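Local coordinates for salt-tolerant glutaminase (Micrococcus luteus, PDB 3IH8), which probably catalyses the hydrolysis of L-glutamine to L-glutamate and ammonium, at residues 90-95 with 108-113; 116-121 with 169-174; 333-338 with 415-420; 268-273 with 304-309. All blocks are in the same frame, centred on the assembly; numbering follows the deposited sequence.

How the interactions relate
Interactions 2 and 4 are buried, while 1 and 3 are only partly so. Interactions 1 and 2 are neighbours, with centres about 11 Å apart. Pro108 of the first packs on Gly116 and Leu174 of the second. Segment 108-113 runs straight into the helix that carries 116-121. Their chemistry differs: interaction 1 is a polar loop contact with one apolar corner, and interaction 2 is wholly apolar. Interaction 3 belongs to the STAS region and pairs two strands. Interaction 4 lies in the glutaminase region and combines leucine packing with a salt bridge at its edge. Both touch the second subunit, where Arg336 of one chain pairs with Asp308 of the other.

Interaction 1: 90-95 with 108-113; sequences NPSGEA and PDNAMI
Ile113 is the buried end of this contact, with Glu94 against it. The Ile113 CG2 methyl lies 3.9 Å from Ser92 O and equally far from Gly93 O. Glu94 OE1 comes within 3.4 Å of Ile113 CA and bonds to the backbone N of Asn114. Its side chain starts opposite the backbone N (chi1 175°) and then bends at chi2, which carries the carboxylate back to the other loop. Glu94 OE2 makes a salt bridge to Arg166, so both oxygens are held. Ile113 is the N-cap residue of helix 114-123 and also packs on Tyr243.

Both loops belong to the glutaminase domain, a member of the beta-lactamase clan. Asn114, next in the chain, is a glutamate-binding residue. Met112 O accepts a bond from Lys67, consistent with an SxxK motif beginning at the glutamate-binding Ser64.

The other end is more polar and partly open to water. Asn90 N donates to Asp109 O at 2.9 Å, although the place of that oxygen is less sure. The Asn90 amide and Asp109 carboxylate stand nearly perpendicular (79°), with ND2 and OD1 3.6 Å apart. Asn90 ND2 bonds instead to Glu104. Ser92 OG turns to Gly93 O at 3.1 Å. A water donates to Pro91 O at 3.2 Å and, weakly, to Asp109 OD2 at 3.3 Å.

Interaction 2: 116-121 with 169-174; sequences GALAVH and SLAHML
Leu118 reaches across from helix 114-123 and sets its CD1 methyl against helix 165-176. CD1 lies 3.7 Å from Leu170 CB and 3.9 Å from Ala171 N. The Ala171 CB methyl is a little farther from it, at 4.3 Å. This reach comes from the side-chain shape. Leu118 CG points away from its own carbonyl carbon (chi1 -68°), and chi2 of 167° puts CD1 anti to CA, so the chain is extended toward the other helix.

Leu174 adopts much the same conformation and reaches in the reverse direction. Its CD1 lies 3.9 Å from Leu118 CB, at the root of the opposing side chain, and 4.3 Å from Ala119 N. The two leucines thus overlap, each with its outer methyl near the other helix. Both segments are alpha-helical parts of the glutaminase domain. The axes of the two segments approach to 9.9 Å and cross at -64°, with the leucines filling the interface between them.

Leu170 has a similar rotamer but meets Leu118 differently. It offers CB to the neighbouring methyl, and the two side chains cross at about a right angle. Leu170 also packs on Phe96 of a nearby loop. Leu174 packs on Leu101 of helix 99-102, and Ala171 on Val188 of helix 184-195. The glutamate-binding Tyr191 of that last helix lies about 4 Å from the Leu118 side chain, measured between nearest atoms.

Interaction 3: 333-338 with 415-420; sequences GVIRFG and DRIDDV
Arg336 NE donates to Asp418 OD2 at 3.1 Å in a nearly straight salt bridge (161°). The pair lies in the STAS region, where two strands run parallel and each leads directly into a helix. The carboxylate meets the guanidinium at its edge, but the two planes are 86° apart, and NE meets OD2 from above the carboxylate plane. A water spans the pair, accepting from Arg336 NH2 and donating to Asp418 OD2. Arg336 NH1 makes a salt bridge to Asp308 of the second subunit. Asp418 is the N-cap of helix 419-433, and its OD1 bonds to Gly421 N.

Behind the charges runs the parallel ladder. Ile335 is bonded at both ends: its N donates to Arg416 O at 3.0 Å, and its O accepts from Asp418 N at 3.1 Å. Asp415 N donates to Gly333 O.

On the Ile335 and Ile417 face of the sheet the packing is apolar. Ile417 CG1 lies opposite its backbone N (chi1 -170°), which brings CD1 to 3.7 Å from Ile335 CG2. Where the two helices begin, Phe337 CB is 4.4 Å from Val420 CG1.

Interaction 4: 268-273 with 304-309; sequences ALPGRV and LHLMDG
Leu269 sends its two methyls to different parts of the 304-309 loop. CD1 lies 3.6 Å from Leu306 N, and CD2 is 4.0 Å from Leu304 CB. With CG opposite the backbone N (chi1 -180°), the fork points at the loop. Pro270 CD adds a contact to Leu306 CD1 at 3.9 Å, and Val273 CG1 packs loosely on Leu304 CD1.

Residues 270-272 form the tight connection between strands 264-269 and 273-278 of the antiparallel sheet. Arg272 and Val273 both face Leu269 in a classic beta bulge. The opposing loop folds into a type I turn from His305 to Asp308. Met307 N donates to His305 ND1 at 3.0 Å, in the ring plane, while NE2 is bonded to Ala251 O.

At the polar edge, the Arg272 guanidinium is modelled nearly coplanar (18°) with the Asp308 carboxylate, in a salt bridge to OD1. Its NH1 and NH2 sit too close to neighbours, so the exact distances are doubtful. His305 N also donates to OD1, at 2.7 Å. Asp308 OD2 makes a salt bridge to Arg336 of the second subunit. One carboxylate thus joins two arginines of different chains, which, if the Arg272 placement holds, would probably favour its charged form.

Interaction 1: 90-95 with 108-113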
loop_
_atom_site.group_PDB
_atom_site.type_symbol
_atom_site.label_atom_id
_atom_site.label_comp_id
_atom_site.label_asym_id
_atom_site.label_seq_id
_atom_site.Cartn_x
_atom_site.Cartn_y
_atom_site.Cartn_z
ATOM N N ASN A 90 0.916 -13.307 -11.338
ATOM C CA ASN A 90 -0.487 -13.108 -11.674
ATOM C C ASN A 90 -1.416 -13.787 -10.687
ATOM O O ASN A 90 -1.239 -14.958 -10.342
ATOM C CB ASN A 90 -0.780 -13.649 -13.073
ATOM C CG ASN A 90 0.254 -13.221 -14.084
ATOM O OD1 ASN A 90 0.496 -12.024 -14.286
ATOM N ND2 ASN A 90 0.883 -14.198 -14.726
ATOM N N PRO A 91 -2.429 -13.059 -10.218
ATOM C CA PRO A 91 -3.352 -13.682 -9.268
ATOM C C PRO A 91 -4.249 -14.707 -9.966
ATOM O O PRO A 91 -4.457 -14.638 -11.182
ATOM C CB PRO A 91 -4.129 -12.489 -8.717
ATOM C CG PRO A 91 -4.128 -11.522 -9.863
ATOM C CD PRO A 91 -2.732 -11.629 -10.409
ATOM N N SER A 92 -4.749 -15.676 -9.206
ATOM C CA SER A 92 -5.644 -16.684 -9.763
ATOM C C SER A 92 -6.214 -17.579 -8.669
ATOM O O SER A 92 -5.762 -17.529 -7.525
ATOM C CB SER A 92 -4.914 -17.538 -10.806
ATOM O OG SER A 92 -4.273 -18.650 -10.222
ATOM N N GLY A 93 -7.224 -18.378 -9.025
ATOM C CA GLY A 93 -7.824 -19.296 -8.075
ATOM C C GLY A 93 -6.886 -20.480 -7.885
ATOM O O GLY A 93 -5.966 -20.672 -8.675
ATOM N N GLU A 94 -7.103 -21.272 -6.843
ATOM C CA GLU A 94 -6.258 -22.432 -6.594
ATOM C C GLU A 94 -6.522 -23.519 -7.628
ATOM O O GLU A 94 -5.677 -24.380 -7.851
ATOM C CB GLU A 94 -6.510 -22.981 -5.185
ATOM C CG GLU A 94 -5.753 -24.285 -4.851
ATOM C CD GLU A 94 -4.250 -24.210 -5.128
ATOM O OE1 GLU A 94 -3.589 -23.267 -4.662
ATOM O OE2 GLU A 94 -3.719 -25.104 -5.811
ATOM N N ALA A 95 -7.693 -23.488 -8.258
ATOM C CA ALA A 95 -8.025 -24.497 -9.265
ATOM C C ALA A 95 -6.976 -24.444 -10.372
ATOM O O ALA A 95 -6.624 -23.365 -10.845
ATOM C CB ALA A 95 -9.419 -24.245 -9.837
ATOM N N PRO A 108 3.898 -21.386 -13.113
ATOM C CA PRO A 108 2.630 -21.208 -12.404
ATOM C C PRO A 108 2.416 -19.712 -12.174
ATOM O O PRO A 108 3.384 -18.947 -12.134
ATOM C CB PRO A 108 2.836 -22.007 -11.116
ATOM C CG PRO A 108 4.348 -22.023 -10.942
ATOM C CD PRO A 108 4.830 -22.228 -12.343
ATOM N N ASP A 109 1.154 -19.310 -12.037
ATOM C CA ASP A 109 0.771 -17.907 -11.855
ATOM C C ASP A 109 1.443 -17.124 -10.735
ATOM O O ASP A 109 1.911 -16.006 -10.955
ATOM C CB ASP A 109 -0.746 -17.799 -11.698
ATOM C CG ASP A 109 -1.477 -17.849 -13.031
ATOM O OD1 ASP A 109 -0.983 -17.231 -13.991
ATOM O OD2 ASP A 109 -2.552 -18.485 -13.124
ATOM N N ASN A 110 1.476 -17.684 -9.531
ATOM C CA ASN A 110 2.105 -16.989 -8.418
ATOM C C ASN A 110 2.531 -17.926 -7.290
ATOM O O ASN A 110 2.172 -19.111 -7.273
ATOM C CB ASN A 110 1.175 -15.883 -7.879
ATOM C CG ASN A 110 -0.142 -16.417 -7.372
ATOM O OD1 ASN A 110 -1.144 -16.411 -8.080
ATOM N ND2 ASN A 110 -0.152 -16.880 -6.136
ATOM N N ALA A 111 3.299 -17.386 -6.347
ATOM C CA ALA A 111 3.811 -18.168 -5.223
ATOM C C ALA A 111 2.774 -18.521 -4.153
ATOM O O ALA A 111 3.041 -19.344 -3.278
ATOM C CB ALA A 111 4.980 -17.426 -4.577
ATOM N N MET A 112 1.594 -17.909 -4.220
ATOM C CA MET A 112 0.551 -18.164 -3.228
ATOM C C MET A 112 -0.284 -19.414 -3.512
ATOM O O MET A 112 -0.896 -19.982 -2.601
ATOM C CB MET A 112 -0.361 -16.935 -3.102
ATOM C CG MET A 112 0.374 -15.679 -2.593
ATOM S SD MET A 112 1.234 -15.966 -1.012
ATOM C CE MET A 112 2.931 -16.167 -1.547
ATOM N N ILE A 113 -0.323 -19.848 -4.767
ATOM C CA ILE A 113 -1.083 -21.045 -5.090
ATOM C C ILE A 113 -0.150 -22.253 -4.962
ATOM O O ILE A 113 1.077 -22.105 -5.028
ATOM C CB ILE A 113 -1.679 -20.973 -6.515
ATOM C CG1 ILE A 113 -0.570 -20.713 -7.541
ATOM C CG2 ILE A 113 -2.757 -19.886 -6.565
ATOM C CD1 ILE A 113 -1.000 -20.927 -8.989
HETATM O O HOH W 1 -5.232 -16.576 -13.667
#

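Interaction 2: 116-121 with 169-174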
loop_
_atom_site.group_PDB
_atom_site.type_symbol
_atom_site.label_atom_id
_atom_site.label_comp_id
_atom_site.label_asym_id
_atom_site.label_seq_id
_atom_site.Cartn_x
_atom_site.Cartn_y
_atom_site.Cartn_z
ATOM N N GLY A 116 2.556 -22.844 -7.628
ATOM C CA GLY A 116 3.658 -21.915 -7.457
ATOM C C GLY A 116 4.534 -22.263 -6.260
ATOM O O GLY A 116 5.764 -22.182 -6.330
ATOM N N ALA A 117 3.905 -22.660 -5.157
ATOM C CA ALA A 117 4.632 -23.006 -3.944
ATOM C C ALA A 117 5.574 -24.195 -4.170
ATOM O O ALA A 117 6.647 -24.274 -3.566
ATOM C CB ALA A 117 3.646 -23.309 -2.813
ATOM N N LEU A 118 5.164 -25.115 -5.038
ATOM C CA LEU A 118 5.976 -26.286 -5.354
ATOM C C LEU A 118 7.225 -25.826 -6.106
ATOM O O LEU A 118 8.344 -26.252 -5.806
ATOM C CB LEU A 118 5.166 -27.281 -6.196
ATOM C CG LEU A 118 4.008 -27.924 -5.418
ATOM C CD1 LEU A 118 3.058 -28.650 -6.366
ATOM C CD2 LEU A 118 4.574 -28.891 -4.377
ATOM N N ALA A 119 7.026 -24.932 -7.069
ATOM C CA ALA A 119 8.136 -24.404 -7.844
ATOM C C ALA A 119 9.086 -23.642 -6.922
ATOM O O ALA A 119 10.300 -23.750 -7.061
ATOM C CB ALA A 119 7.622 -23.490 -8.947
ATOM N N VAL A 120 8.536 -22.873 -5.985
ATOM C CA VAL A 120 9.363 -22.120 -5.044
ATOM C C VAL A 120 10.214 -23.072 -4.201
ATOM O O VAL A 120 11.417 -22.852 -4.035
ATOM C CB VAL A 120 8.503 -21.256 -4.092
ATOM C CG1 VAL A 120 9.301 -20.873 -2.826
ATOM C CG2 VAL A 120 8.051 -20.001 -4.812
ATOM N N HIS A 121 9.594 -24.122 -3.664
ATOM C CA HIS A 121 10.334 -25.070 -2.839
ATOM C C HIS A 121 11.459 -25.671 -3.681
ATOM O O HIS A 121 12.585 -25.804 -3.211
ATOM C CB HIS A 121 9.403 -26.166 -2.305
ATOM C CG HIS A 121 9.989 -26.964 -1.179
ATOM N ND1 HIS A 121 10.959 -27.926 -1.369
ATOM C CD2 HIS A 121 9.760 -26.921 0.156
ATOM C CE1 HIS A 121 11.302 -28.442 -0.202
ATOM N NE2 HIS A 121 10.590 -27.850 0.739
ATOM N N SER A 169 -0.201 -34.289 -8.578
ATOM C CA SER A 169 -0.668 -33.991 -9.921
ATOM C C SER A 169 -0.005 -32.700 -10.368
ATOM O O SER A 169 0.572 -32.624 -11.448
ATOM C CB SER A 169 -2.185 -33.823 -9.943
ATOM O OG SER A 169 -2.611 -33.346 -11.207
ATOM N N LEU A 170 -0.071 -31.693 -9.510
ATOM C CA LEU A 170 0.531 -30.408 -9.825
ATOM C C LEU A 170 2.032 -30.539 -10.100
ATOM O O LEU A 170 2.535 -30.022 -11.102
ATOM C CB LEU A 170 0.300 -29.413 -8.676
ATOM C CG LEU A 170 -1.156 -29.104 -8.311
ATOM C CD1 LEU A 170 -1.198 -28.160 -7.095
ATOM C CD2 LEU A 170 -1.876 -28.486 -9.523
ATOM N N ALA A 171 2.740 -31.231 -9.209
ATOM C CA ALA A 171 4.182 -31.406 -9.353
ATOM C C ALA A 171 4.561 -32.092 -10.668
ATOM O O ALA A 171 5.484 -31.646 -11.357
ATOM C CB ALA A 171 4.741 -32.184 -8.157
ATOM N N HIS A 172 3.852 -33.161 -11.029
ATOM C CA HIS A 172 4.145 -33.861 -12.278
ATOM C C HIS A 172 3.910 -32.968 -13.489
ATOM O O HIS A 172 4.696 -32.993 -14.444
ATOM C CB HIS A 172 3.304 -35.134 -12.409
ATOM C CG HIS A 172 3.930 -36.333 -11.767
ATOM N ND1 HIS A 172 5.166 -36.813 -12.143
ATOM C CD2 HIS A 172 3.502 -37.137 -10.765
ATOM C CE1 HIS A 172 5.472 -37.862 -11.399
ATOM N NE2 HIS A 172 4.481 -38.078 -10.557
ATOM N N MET A 173 2.847 -32.169 -13.451
ATOM C CA MET A 173 2.560 -31.286 -14.579
ATOM C C MET A 173 3.659 -30.240 -14.653
ATOM O O MET A 173 4.106 -29.891 -15.732
ATOM C CB MET A 173 1.192 -30.605 -14.426
ATOM C CG MET A 173 0.723 -29.865 -15.675
ATOM S SD MET A 173 0.467 -30.941 -17.124
ATOM C CE MET A 173 -1.201 -31.539 -16.835
ATOM N N LEU A 174 4.100 -29.738 -13.503
ATOM C CA LEU A 174 5.174 -28.756 -13.506
ATOM C C LEU A 174 6.450 -29.393 -14.086
ATOM O O LEU A 174 7.175 -28.746 -14.848
ATOM C CB LEU A 174 5.429 -28.229 -12.089
ATOM C CG LEU A 174 4.375 -27.270 -11.510
ATOM C CD1 LEU A 174 4.703 -26.942 -10.054
ATOM C CD2 LEU A 174 4.344 -25.994 -12.334
#

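Interaction 3: 333-338 with 415-420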
loop_
_atom_site.group_PDB
_atom_site.type_symbol
_atom_site.label_atom_id
_atom_site.label_comp_id
_atom_site.label_asym_id
_atom_site.label_seq_id
_atom_site.Cartn_x
_atom_site.Cartn_y
_atom_site.Cartn_z
ATOM N N GLY A 333 13.263 10.784 12.050
ATOM C CA GLY A 333 12.473 9.704 11.483
ATOM C C GLY A 333 13.176 8.795 10.494
ATOM O O GLY A 333 14.405 8.779 10.402
ATOM N N VAL A 334 12.376 8.020 9.766
ATOM C CA VAL A 334 12.874 7.097 8.753
ATOM C C VAL A 334 12.802 7.831 7.420
ATOM O O VAL A 334 11.721 7.995 6.850
ATOM C CB VAL A 334 12.011 5.817 8.704
ATOM C CG1 VAL A 334 12.405 4.955 7.501
ATOM C CG2 VAL A 334 12.183 5.038 10.003
ATOM N N ILE A 335 13.960 8.275 6.935
ATOM C CA ILE A 335 14.026 9.039 5.696
ATOM C C ILE A 335 14.222 8.251 4.409
ATOM O O ILE A 335 15.238 7.583 4.208
ATOM C CB ILE A 335 15.147 10.119 5.763
ATOM C CG1 ILE A 335 14.943 11.023 6.985
ATOM C CG2 ILE A 335 15.147 10.963 4.484
ATOM C CD1 ILE A 335 13.622 11.750 6.997
ATOM N N ARG A 336 13.222 8.351 3.539
ATOM C CA ARG A 336 13.251 7.718 2.234
ATOM C C ARG A 336 12.835 8.849 1.307
ATOM O O ARG A 336 12.966 10.020 1.669
ATOM C CB ARG A 336 12.252 6.562 2.158
ATOM C CG ARG A 336 12.497 5.480 3.196
ATOM C CD ARG A 336 11.857 4.155 2.794
ATOM N NE ARG A 336 12.564 3.541 1.669
ATOM C CZ ARG A 336 12.138 2.472 1.004
ATOM N NH1 ARG A 336 11.000 1.887 1.347
ATOM N NH2 ARG A 336 12.850 1.989 -0.007
ATOM N N PHE A 337 12.314 8.521 0.132
ATOM C CA PHE A 337 11.914 9.565 -0.794
ATOM C C PHE A 337 11.048 10.663 -0.171
ATOM O O PHE A 337 11.394 11.847 -0.245
ATOM C CB PHE A 337 11.167 8.976 -1.995
ATOM C CG PHE A 337 10.685 10.016 -2.953
ATOM C CD1 PHE A 337 11.558 10.577 -3.890
ATOM C CD2 PHE A 337 9.377 10.500 -2.875
ATOM C CE1 PHE A 337 11.132 11.610 -4.734
ATOM C CE2 PHE A 337 8.944 11.529 -3.709
ATOM C CZ PHE A 337 9.827 12.086 -4.644
ATOM N N GLY A 338 9.920 10.268 0.417
ATOM C CA GLY A 338 8.993 11.222 1.012
ATOM C C GLY A 338 9.607 12.237 1.957
ATOM O O GLY A 338 9.372 13.440 1.827
ATOM N N ASP A 415 16.561 8.190 12.464
ATOM C CA ASP A 415 16.764 6.773 12.746
ATOM C C ASP A 415 17.593 6.076 11.676
ATOM O O ASP A 415 18.519 5.322 11.984
ATOM C CB ASP A 415 15.418 6.060 12.866
ATOM C CG ASP A 415 14.575 6.587 14.015
ATOM O OD1 ASP A 415 15.021 6.483 15.175
ATOM O OD2 ASP A 415 13.464 7.100 13.762
ATOM N N ARG A 416 17.238 6.313 10.417
ATOM C CA ARG A 416 17.953 5.725 9.291
ATOM C C ARG A 416 17.494 6.331 7.980
ATOM O O ARG A 416 16.422 6.924 7.903
ATOM C CB ARG A 416 17.737 4.221 9.242
ATOM C CG ARG A 416 16.302 3.823 9.316
ATOM C CD ARG A 416 16.113 2.451 8.717
ATOM N NE ARG A 416 14.986 1.758 9.323
ATOM C CZ ARG A 416 14.266 0.828 8.709
ATOM N NH1 ARG A 416 14.552 0.480 7.464
ATOM N NH2 ARG A 416 13.257 0.241 9.345
ATOM N N ILE A 417 18.309 6.171 6.946
ATOM C CA ILE A 417 17.973 6.714 5.644
ATOM C C ILE A 417 18.352 5.726 4.543
ATOM O O ILE A 417 19.438 5.148 4.557
ATOM C CB ILE A 417 18.691 8.072 5.424
ATOM C CG1 ILE A 417 18.156 8.751 4.171
ATOM C CG2 ILE A 417 20.190 7.860 5.316
ATOM C CD1 ILE A 417 18.700 10.149 3.974
ATOM N N ASP A 418 17.442 5.518 3.600
ATOM C CA ASP A 418 17.702 4.599 2.500
ATOM C C ASP A 418 18.617 5.253 1.459
ATOM O O ASP A 418 18.848 6.454 1.498
ATOM C CB ASP A 418 16.375 4.147 1.869
ATOM C CG ASP A 418 15.641 5.269 1.141
ATOM O OD1 ASP A 418 15.750 6.443 1.547
ATOM O OD2 ASP A 418 14.927 4.962 0.162
ATOM N N ASP A 419 19.147 4.461 0.536
ATOM C CA ASP A 419 20.048 5.001 -0.474
ATOM C C ASP A 419 19.484 6.204 -1.198
ATOM O O ASP A 419 20.194 7.182 -1.397
ATOM C CB ASP A 419 20.448 3.919 -1.480
ATOM C CG ASP A 419 21.391 2.890 -0.875
ATOM O OD1 ASP A 419 22.470 3.287 -0.377
ATOM O OD2 ASP A 419 21.057 1.683 -0.894
ATOM N N VAL A 420 18.213 6.144 -1.584
ATOM C CA VAL A 420 17.579 7.264 -2.291
ATOM C C VAL A 420 17.650 8.544 -1.470
ATOM O O VAL A 420 18.080 9.573 -1.962
ATOM C CB VAL A 420 16.093 6.964 -2.622
ATOM C CG1 VAL A 420 15.399 8.226 -3.107
ATOM C CG2 VAL A 420 16.011 5.879 -3.693
HETATM O O HOH W 2 15.631 1.848 -0.605
#

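Interaction 4: 268-273 with 304-309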
loop_
_atom_site.group_PDB
_atom_site.type_symbol
_atom_site.label_atom_id
_atom_site.label_comp_id
_atom_site.label_asym_id
_atom_site.label_seq_id
_atom_site.Cartn_x
_atom_site.Cartn_y
_atom_site.Cartn_z
ATOM N N ALA A 268 0.442 -8.750 7.138
ATOM C CA ALA A 268 1.628 -7.888 7.110
ATOM C C ALA A 268 1.294 -6.567 6.440
ATOM O O ALA A 268 1.133 -6.512 5.230
ATOM C CB ALA A 268 2.782 -8.578 6.358
ATOM N N LEU A 269 1.189 -5.507 7.232
ATOM C CA LEU A 269 0.875 -4.174 6.710
ATOM C C LEU A 269 2.137 -3.325 6.799
ATOM O O LEU A 269 2.566 -2.952 7.885
ATOM C CB LEU A 269 -0.243 -3.534 7.540
ATOM C CG LEU A 269 -0.724 -2.133 7.142
ATOM C CD1 LEU A 269 -1.419 -2.157 5.783
ATOM C CD2 LEU A 269 -1.691 -1.642 8.200
ATOM N N PRO A 270 2.751 -3.009 5.653
ATOM C CA PRO A 270 3.972 -2.203 5.649
ATOM C C PRO A 270 3.936 -0.973 6.545
ATOM O O PRO A 270 2.978 -0.187 6.526
ATOM C CB PRO A 270 4.140 -1.852 4.179
ATOM C CG PRO A 270 3.633 -3.088 3.506
ATOM C CD PRO A 270 2.354 -3.349 4.274
ATOM N N GLY A 271 4.993 -0.828 7.337
ATOM C CA GLY A 271 5.117 0.307 8.233
ATOM C C GLY A 271 4.264 0.310 9.485
ATOM O O GLY A 271 4.473 1.161 10.341
ATOM N N ARG A 272 3.313 -0.615 9.623
ATOM C CA ARG A 272 2.477 -0.606 10.820
ATOM C C ARG A 272 2.452 -1.820 11.717
ATOM O O ARG A 272 2.801 -1.720 12.893
ATOM C CB ARG A 272 1.026 -0.266 10.484
ATOM C CG ARG A 272 0.798 1.166 10.058
ATOM C CD ARG A 272 1.149 1.349 8.593
ATOM N NE ARG A 272 0.271 2.334 7.980
ATOM C CZ ARG A 272 -1.051 2.232 7.923
ATOM N NH1 ARG A 272 -1.676 1.185 8.431
ATOM N NH2 ARG A 272 -1.758 3.200 7.383
ATOM N N VAL A 273 2.048 -2.972 11.190
ATOM C CA VAL A 273 1.942 -4.130 12.065
ATOM C C VAL A 273 2.043 -5.513 11.442
ATOM O O VAL A 273 1.839 -5.699 10.244
ATOM C CB VAL A 273 0.605 -4.051 12.861
ATOM C CG1 VAL A 273 -0.578 -4.160 11.901
ATOM C CG2 VAL A 273 0.540 -5.139 13.908
ATOM N N LEU A 304 -7.044 0.813 9.708
ATOM C CA LEU A 304 -5.753 0.422 9.171
ATOM C C LEU A 304 -6.015 -0.051 7.757
ATOM O O LEU A 304 -6.949 -0.825 7.513
ATOM C CB LEU A 304 -5.147 -0.718 9.996
ATOM C CG LEU A 304 -4.529 -0.302 11.331
ATOM C CD1 LEU A 304 -4.073 -1.518 12.111
ATOM C CD2 LEU A 304 -3.347 0.623 11.055
ATOM N N HIS A 305 -5.199 0.412 6.823
ATOM C CA HIS A 305 -5.395 0.021 5.444
ATOM C C HIS A 305 -4.160 0.370 4.631
ATOM O O HIS A 305 -3.531 1.404 4.851
ATOM C CB HIS A 305 -6.635 0.734 4.887
ATOM C CG HIS A 305 -7.169 0.127 3.630
ATOM N ND1 HIS A 305 -6.474 0.147 2.438
ATOM C CD2 HIS A 305 -8.324 -0.533 3.382
ATOM C CE1 HIS A 305 -7.180 -0.473 1.510
ATOM N NE2 HIS A 305 -8.307 -0.896 2.056
ATOM N N LEU A 306 -3.817 -0.508 3.698
ATOM C CA LEU A 306 -2.659 -0.310 2.837
ATOM C C LEU A 306 -2.707 1.040 2.111
ATOM O O LEU A 306 -1.674 1.599 1.778
ATOM C CB LEU A 306 -2.584 -1.449 1.813
ATOM C CG LEU A 306 -1.386 -1.530 0.867
ATOM C CD1 LEU A 306 -0.073 -1.679 1.651
ATOM C CD2 LEU A 306 -1.596 -2.715 -0.063
ATOM N N MET A 307 -3.903 1.571 1.873
ATOM C CA MET A 307 -4.014 2.846 1.176
ATOM C C MET A 307 -3.931 4.078 2.076
ATOM O O MET A 307 -4.208 5.185 1.631
ATOM C CB MET A 307 -5.314 2.901 0.372
ATOM C CG MET A 307 -5.454 1.814 -0.687
ATOM S SD MET A 307 -3.992 1.664 -1.751
ATOM C CE MET A 307 -4.101 -0.025 -2.237
ATOM N N ASP A 308 -3.548 3.892 3.337
ATOM C CA ASP A 308 -3.425 5.008 4.275
ATOM C C ASP A 308 -2.259 5.927 3.929
ATOM O O ASP A 308 -1.193 5.469 3.512
ATOM C CB ASP A 308 -3.199 4.484 5.684
ATOM C CG ASP A 308 -4.391 3.745 6.230
ATOM O OD1 ASP A 308 -4.195 2.887 7.127
ATOM O OD2 ASP A 308 -5.520 4.036 5.774
ATOM N N GLY A 309 -2.457 7.225 4.117
ATOM C CA GLY A 309 -1.392 8.171 3.832
ATOM C C GLY A 309 -0.510 8.374 5.055
ATOM O O GLY A 309 -0.064 9.486 5.326
#